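Local coordinates for NLP/P60 family protein (PDB 3H41), which probably cleaves gamma-D-glutamyl-L-lysine bonds in murein peptides as a cysteine peptidase of the NlpC/P60 family, releasing L-Ala-D-Glu dipeptides, at residues H85-P90 with F219-Y224; L148-E153 with G175-S180. One frame throughout, in Å; residues are numbered along the deposited sequence.

Contact 1 (H85-P90 with F219-Y224); sequences HGQPTP and FTHTIY
H221 meets G86, Q87 and P88 in a small, partly buried interdomain contact, bridged by one water. The ring comes from helix 218-225 of the NlpC/P60 catalytic domain; the three partners belong to the loop between strands 79-84 and 96-101 of the first SH3-like domain. Only 104 Å² is buried in all, and H221 provides most of it. Its CG lies anti to the backbone N (chi1 167°), which carries the imidazole off the helix to the loop. There the CE1 edge touches G86 O at 3.5 Å, with the oxygen close to the ring plane; K225 NZ, at the end of the same helix, hydrogen-bonds this carbonyl. P88 adds an apolar touch, its CD 4.1 Å from H221 CE1. The Q87 chain passes the ring at about a right angle, with CG 3.8 Å from H221 NE2. Beyond CG it stays extended, and its amide plane stands 73° from that of the imidazole. No direct hydrogen bond joins the two segments themselves. Instead, Q87 NE2 donates to a water at 3.2 Å, and the same water is hydrogen-bonded to H221 NE2 at 2.9 Å, near the ring plane. Each group has further support in its own domain: Q87 OE1 pairs with T62 OG1 and Q87 NE2 with Q63 O, while H221 ND1 donates to I231 O. Q87 also packs on Y96, a substrate-binding residue; the side chain of H221 is about 6 Å from that of S217, another substrate-binding residue. With both imidazole nitrogens and both ends of the amide engaged, neither flat group can turn without giving up bonds, so the water joins two already fixed groups beside a substrate site built from both domains.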
loop_
_atom_site.group_PDB
_atom_site.type_symbol
_atom_site.label_atom_id
_atom_site.label_comp_id
_atom_site.label_asym_id
_atom_site.label_seq_id
_atom_site.Cartn_x
_atom_site.Cartn_y
_atom_site.Cartn_z
ATOM N N HIS A 85 1.305 11.541 2.848
ATOM C CA HIS A 85 0.226 11.729 3.802
ATOM C C HIS A 85 -0.526 10.398 3.882
ATOM O O HIS A 85 -0.705 9.694 2.867
ATOM C CB HIS A 85 -0.758 12.802 3.311
ATOM C CG HIS A 85 -0.168 14.179 3.164
ATOM N ND1 HIS A 85 -0.954 15.308 3.011
ATOM C CD2 HIS A 85 1.112 14.614 3.159
ATOM C CE1 HIS A 85 -0.177 16.374 2.919
ATOM N NE2 HIS A 85 1.082 15.979 2.984
ATOM N N GLY A 86 -0.956 10.063 5.085
ATOM C CA GLY A 86 -1.803 8.896 5.287
ATOM C C GLY A 86 -1.048 7.620 5.561
ATOM O O GLY A 86 -1.657 6.556 5.652
ATOM N N GLN A 87 0.272 7.739 5.730
ATOM C CA GLN A 87 1.105 6.627 6.116
ATOM C C GLN A 87 1.812 6.982 7.408
ATOM O O GLN A 87 2.917 7.525 7.402
ATOM C CB GLN A 87 2.074 6.276 4.988
ATOM C CG GLN A 87 1.351 5.703 3.758
ATOM C CD GLN A 87 2.309 5.074 2.756
ATOM O OE1 GLN A 87 3.520 5.005 2.995
ATOM N NE2 GLN A 87 1.773 4.642 1.607
ATOM N N PRO A 88 1.154 6.713 8.539
ATOM C CA PRO A 88 1.741 7.195 9.805
ATOM C C PRO A 88 3.085 6.552 10.168
ATOM O O PRO A 88 3.315 5.367 9.900
ATOM C CB PRO A 88 0.678 6.831 10.838
ATOM C CG PRO A 88 -0.600 6.741 10.055
ATOM C CD PRO A 88 -0.174 6.122 8.754
ATOM N N THR A 89 3.985 7.366 10.708
ATOM C CA THR A 89 5.274 6.892 11.172
ATOM C C THR A 89 5.762 7.818 12.293
ATOM O O THR A 89 5.545 9.027 12.224
ATOM C CB THR A 89 6.322 6.865 10.046
ATOM O OG1 THR A 89 7.629 6.670 10.608
ATOM C CG2 THR A 89 6.268 8.137 9.163
ATOM N N PRO A 90 6.408 7.253 13.321
ATOM C CA PRO A 90 7.025 8.126 14.339
ATOM C C PRO A 90 8.176 8.968 13.796
ATOM O O PRO A 90 8.618 9.879 14.488
ATOM C CB PRO A 90 7.564 7.143 15.396
ATOM C CG PRO A 90 7.697 5.844 14.687
ATOM C CD PRO A 90 6.588 5.833 13.630
ATOM N N PHE A 219 1.022 -4.808 3.500
ATOM C CA PHE A 219 -0.190 -5.641 3.364
ATOM C C PHE A 219 -1.198 -5.314 4.462
ATOM O O PHE A 219 -2.344 -4.976 4.177
ATOM C CB PHE A 219 0.248 -7.095 3.446
ATOM C CG PHE A 219 -0.841 -8.122 3.262
ATOM C CD1 PHE A 219 -1.568 -8.209 2.073
ATOM C CD2 PHE A 219 -1.039 -9.087 4.224
ATOM C CE1 PHE A 219 -2.501 -9.228 1.878
ATOM C CE2 PHE A 219 -1.976 -10.129 4.041
ATOM C CZ PHE A 219 -2.711 -10.184 2.873
ATOM N N THR A 220 -0.776 -5.433 5.711
ATOM C CA THR A 220 -1.643 -5.097 6.832
ATOM C C THR A 220 -2.119 -3.612 6.803
ATOM O O THR A 220 -3.299 -3.332 6.976
ATOM C CB THR A 220 -1.008 -5.479 8.189
ATOM O OG1 THR A 220 0.217 -4.775 8.380
ATOM C CG2 THR A 220 -0.753 -6.996 8.238
ATOM N N HIS A 221 -1.222 -2.680 6.556
ATOM C CA HIS A 221 -1.591 -1.267 6.480
ATOM C C HIS A 221 -2.638 -1.061 5.396
ATOM O O HIS A 221 -3.634 -0.382 5.630
ATOM C CB HIS A 221 -0.350 -0.414 6.195
ATOM C CG HIS A 221 -0.655 0.996 5.801
ATOM N ND1 HIS A 221 -0.998 1.958 6.728
ATOM C CD2 HIS A 221 -0.676 1.603 4.593
ATOM C CE1 HIS A 221 -1.173 3.113 6.106
ATOM N NE2 HIS A 221 -0.992 2.929 4.811
ATOM N N THR A 222 -2.429 -1.680 4.232
ATOM C CA THR A 222 -3.367 -1.521 3.087
ATOM C C THR A 222 -4.742 -2.131 3.331
ATOM O O THR A 222 -5.753 -1.524 3.005
ATOM C CB THR A 222 -2.747 -2.076 1.780
ATOM O OG1 THR A 222 -1.567 -1.313 1.470
ATOM C CG2 THR A 222 -3.752 -2.015 0.593
ATOM N N ILE A 223 -4.784 -3.302 3.951
ATOM C CA ILE A 223 -6.039 -3.996 4.256
ATOM C C ILE A 223 -6.860 -3.134 5.210
ATOM O O ILE A 223 -8.050 -2.869 4.959
ATOM C CB ILE A 223 -5.783 -5.350 4.931
ATOM C CG1 ILE A 223 -5.305 -6.374 3.898
ATOM C CG2 ILE A 223 -7.049 -5.873 5.612
ATOM C CD1 ILE A 223 -4.828 -7.653 4.525
ATOM N N TYR A 224 -6.215 -2.653 6.276
ATOM C CA TYR A 224 -6.947 -1.803 7.236
ATOM C C TYR A 224 -7.351 -0.463 6.647
ATOM O O TYR A 224 -8.485 -0.043 6.846
ATOM C CB TYR A 224 -6.162 -1.646 8.537
ATOM C CG TYR A 224 -6.457 -2.762 9.502
ATOM C CD1 TYR A 224 -7.535 -2.645 10.428
ATOM C CD2 TYR A 224 -5.722 -3.935 9.521
ATOM C CE1 TYR A 224 -7.830 -3.639 11.303
ATOM C CE2 TYR A 224 -6.035 -4.953 10.416
ATOM C CZ TYR A 224 -7.093 -4.778 11.311
ATOM O OH TYR A 224 -7.448 -5.752 12.200
HETATM O O HOH W 1 -1.352 4.378 2.312
#

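Contact 2 (L148-E153 with G175-S180); sequences LPLLSE and GTFYRS
F177 starts out toward strand 147-153, and already its CB lies 4.2 Å from L150 CD2. Next along the side chain, L150 CD2 is closer to F177 CG, at 3.9 Å, and 4.0 Å from F177 CD1. CD2 of L150 thus sits over one face of the phenyl ring, displaced from the centre toward the rim: a CH-pi contact, 4.1 Å from methyl to centroid and 20° off the normal. With chi1 at 83°, CG of F177 takes the crowded position between the backbone N and the carbonyl carbon, turning that face to the leucine. The two strands are not neighbours. In the antiparallel sheet of the second SH3-like domain, strand 119-122 runs between 147-153 and the outermost strand 175-178, so F177 meets L150 across the start of that strand, where the backbone of L150 pairs with P118. A classic beta bulge, in which L151 and S152 both face R159, interrupts the alternation of strand 147-153. The extra residue lets L150 and E153, three apart, both point toward strand 175-178. Farther out on the ring, F177 CE2 comes 3.8 Å from E153 OE1, the carboxylate plane standing 75° from that of the phenyl. That approach is a plain van der Waals touch; the glutamate's polar partner is K172, which forms a salt bridge with OE2. Y158, on strand 157-161, also packs against both E153 and F177.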
loop_
_atom_site.group_PDB
_atom_site.type_symbol
_atom_site.label_atom_id
_atom_site.label_comp_id
_atom_site.label_asym_id
_atom_site.label_seq_id
_atom_site.Cartn_x
_atom_site.Cartn_y
_atom_site.Cartn_z
ATOM N N LEU A 148 -9.987 7.852 -6.215
ATOM C CA LEU A 148 -10.104 8.974 -7.129
ATOM C C LEU A 148 -11.493 9.610 -7.023
ATOM O O LEU A 148 -12.501 8.903 -6.858
ATOM C CB LEU A 148 -9.818 8.533 -8.558
ATOM C CG LEU A 148 -8.413 7.973 -8.818
ATOM C CD1 LEU A 148 -8.407 7.178 -10.118
ATOM C CD2 LEU A 148 -7.330 9.052 -8.845
ATOM N N PRO A 149 -11.556 10.938 -7.140
ATOM C CA PRO A 149 -12.876 11.583 -7.007
ATOM C C PRO A 149 -13.907 11.075 -8.030
ATOM O O PRO A 149 -13.592 10.926 -9.214
ATOM C CB PRO A 149 -12.571 13.058 -7.272
ATOM C CG PRO A 149 -11.123 13.232 -7.003
ATOM C CD PRO A 149 -10.483 11.919 -7.337
ATOM N N LEU A 150 -15.121 10.829 -7.565
ATOM C CA LEU A 150 -16.192 10.337 -8.394
ATOM C C LEU A 150 -16.764 11.530 -9.144
ATOM O O LEU A 150 -17.106 12.535 -8.516
ATOM C CB LEU A 150 -17.289 9.720 -7.549
ATOM C CG LEU A 150 -18.577 9.222 -8.224
ATOM C CD1 LEU A 150 -18.301 8.036 -9.147
ATOM C CD2 LEU A 150 -19.591 8.861 -7.118
ATOM N N LEU A 151 -16.872 11.402 -10.469
ATOM C CA LEU A 151 -17.549 12.418 -11.264
ATOM C C LEU A 151 -18.986 12.056 -11.638
ATOM O O LEU A 151 -19.856 12.923 -11.643
ATOM C CB LEU A 151 -16.747 12.732 -12.502
ATOM C CG LEU A 151 -15.308 13.210 -12.288
ATOM C CD1 LEU A 151 -14.576 13.220 -13.620
ATOM C CD2 LEU A 151 -15.263 14.570 -11.620
ATOM N N SER A 152 -19.226 10.795 -11.971
ATOM C CA SER A 152 -20.541 10.322 -12.424
ATOM C C SER A 152 -20.537 8.800 -12.455
ATOM O O SER A 152 -19.501 8.175 -12.349
ATOM C CB SER A 152 -20.954 10.930 -13.789
ATOM O OG SER A 152 -20.115 10.526 -14.854
ATOM N N GLU A 153 -21.717 8.227 -12.556
ATOM C CA GLU A 153 -21.933 6.775 -12.536
ATOM C C GLU A 153 -23.013 6.432 -13.551
ATOM O O GLU A 153 -24.051 7.125 -13.617
ATOM C CB GLU A 153 -22.437 6.370 -11.163
ATOM C CG GLU A 153 -22.735 4.871 -11.014
ATOM C CD GLU A 153 -23.260 4.512 -9.634
ATOM O OE1 GLU A 153 -23.467 5.421 -8.819
ATOM O OE2 GLU A 153 -23.479 3.314 -9.365
ATOM N N GLY A 175 -14.699 -1.415 -8.412
ATOM C CA GLY A 175 -14.612 -0.373 -7.392
ATOM C C GLY A 175 -15.884 -0.216 -6.592
ATOM O O GLY A 175 -16.910 -0.857 -6.881
ATOM N N THR A 176 -15.801 0.647 -5.585
ATOM C CA THR A 176 -16.890 0.974 -4.670
ATOM C C THR A 176 -16.824 2.470 -4.424
ATOM O O THR A 176 -15.714 2.978 -4.299
ATOM C CB THR A 176 -16.612 0.276 -3.311
ATOM O OG1 THR A 176 -16.577 -1.152 -3.496
ATOM C CG2 THR A 176 -17.635 0.658 -2.250
ATOM N N PHE A 177 -17.942 3.170 -4.264
ATOM C CA PHE A 177 -17.771 4.563 -3.861
ATOM C C PHE A 177 -18.117 4.827 -2.413
ATOM O O PHE A 177 -18.886 4.093 -1.796
ATOM C CB PHE A 177 -18.373 5.588 -4.839
ATOM C CG PHE A 177 -19.824 5.839 -4.663
ATOM C CD1 PHE A 177 -20.263 6.816 -3.793
ATOM C CD2 PHE A 177 -20.749 5.123 -5.417
ATOM C CE1 PHE A 177 -21.603 7.071 -3.643
ATOM C CE2 PHE A 177 -22.099 5.365 -5.284
ATOM C CZ PHE A 177 -22.535 6.346 -4.397
ATOM N N TYR A 178 -17.461 5.842 -1.881
ATOM C CA TYR A 178 -17.568 6.238 -0.476
ATOM C C TYR A 178 -17.499 7.758 -0.356
ATOM O O TYR A 178 -16.843 8.417 -1.169
ATOM C CB TYR A 178 -16.411 5.650 0.339
ATOM C CG TYR A 178 -16.325 4.129 0.446
ATOM C CD1 TYR A 178 -17.255 3.398 1.190
ATOM C CD2 TYR A 178 -15.251 3.440 -0.117
ATOM C CE1 TYR A 178 -17.154 1.998 1.306
ATOM C CE2 TYR A 178 -15.126 2.067 0.011
ATOM C CZ TYR A 178 -16.074 1.355 0.735
ATOM O OH TYR A 178 -15.908 0.001 0.856
ATOM N N ARG A 179 -18.122 8.316 0.690
ATOM C CA ARG A 179 -18.144 9.771 0.902
ATOM C C ARG A 179 -16.783 10.306 1.334
ATOM O O ARG A 179 -16.395 11.418 0.954
ATOM C CB ARG A 179 -19.227 10.137 1.932
ATOM C CG ARG A 179 -20.586 9.510 1.620
ATOM N N SER A 180 -16.044 9.510 2.099
ATOM C CA SER A 180 -14.729 9.894 2.637
ATOM C C SER A 180 -14.132 8.709 3.386
ATOM O O SER A 180 -14.850 7.728 3.627
ATOM C CB SER A 180 -14.858 11.049 3.621
ATOM O OG SER A 180 -15.529 10.623 4.776
#

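How the contacts relate
Contact 1 is partly buried, its centre about 7 Å from that of the chain, and joins two domains; contact 2 is an exposed surface contact, its centre about 19 Å from that of the chain, within a single SH3-like domain. They share no helix or strand. Their centres are about 21 Å apart and their nearest atoms about 9 Å, without touching, although 148-153 and 175-180 both fall in the chain between 85-90 and 219-224. The chemistry follows the location: contact 1 relies on polar groups and a water beside the substrate pocket, whereas contact 2 is mainly a methyl on an aromatic face, remote from the annotated sites.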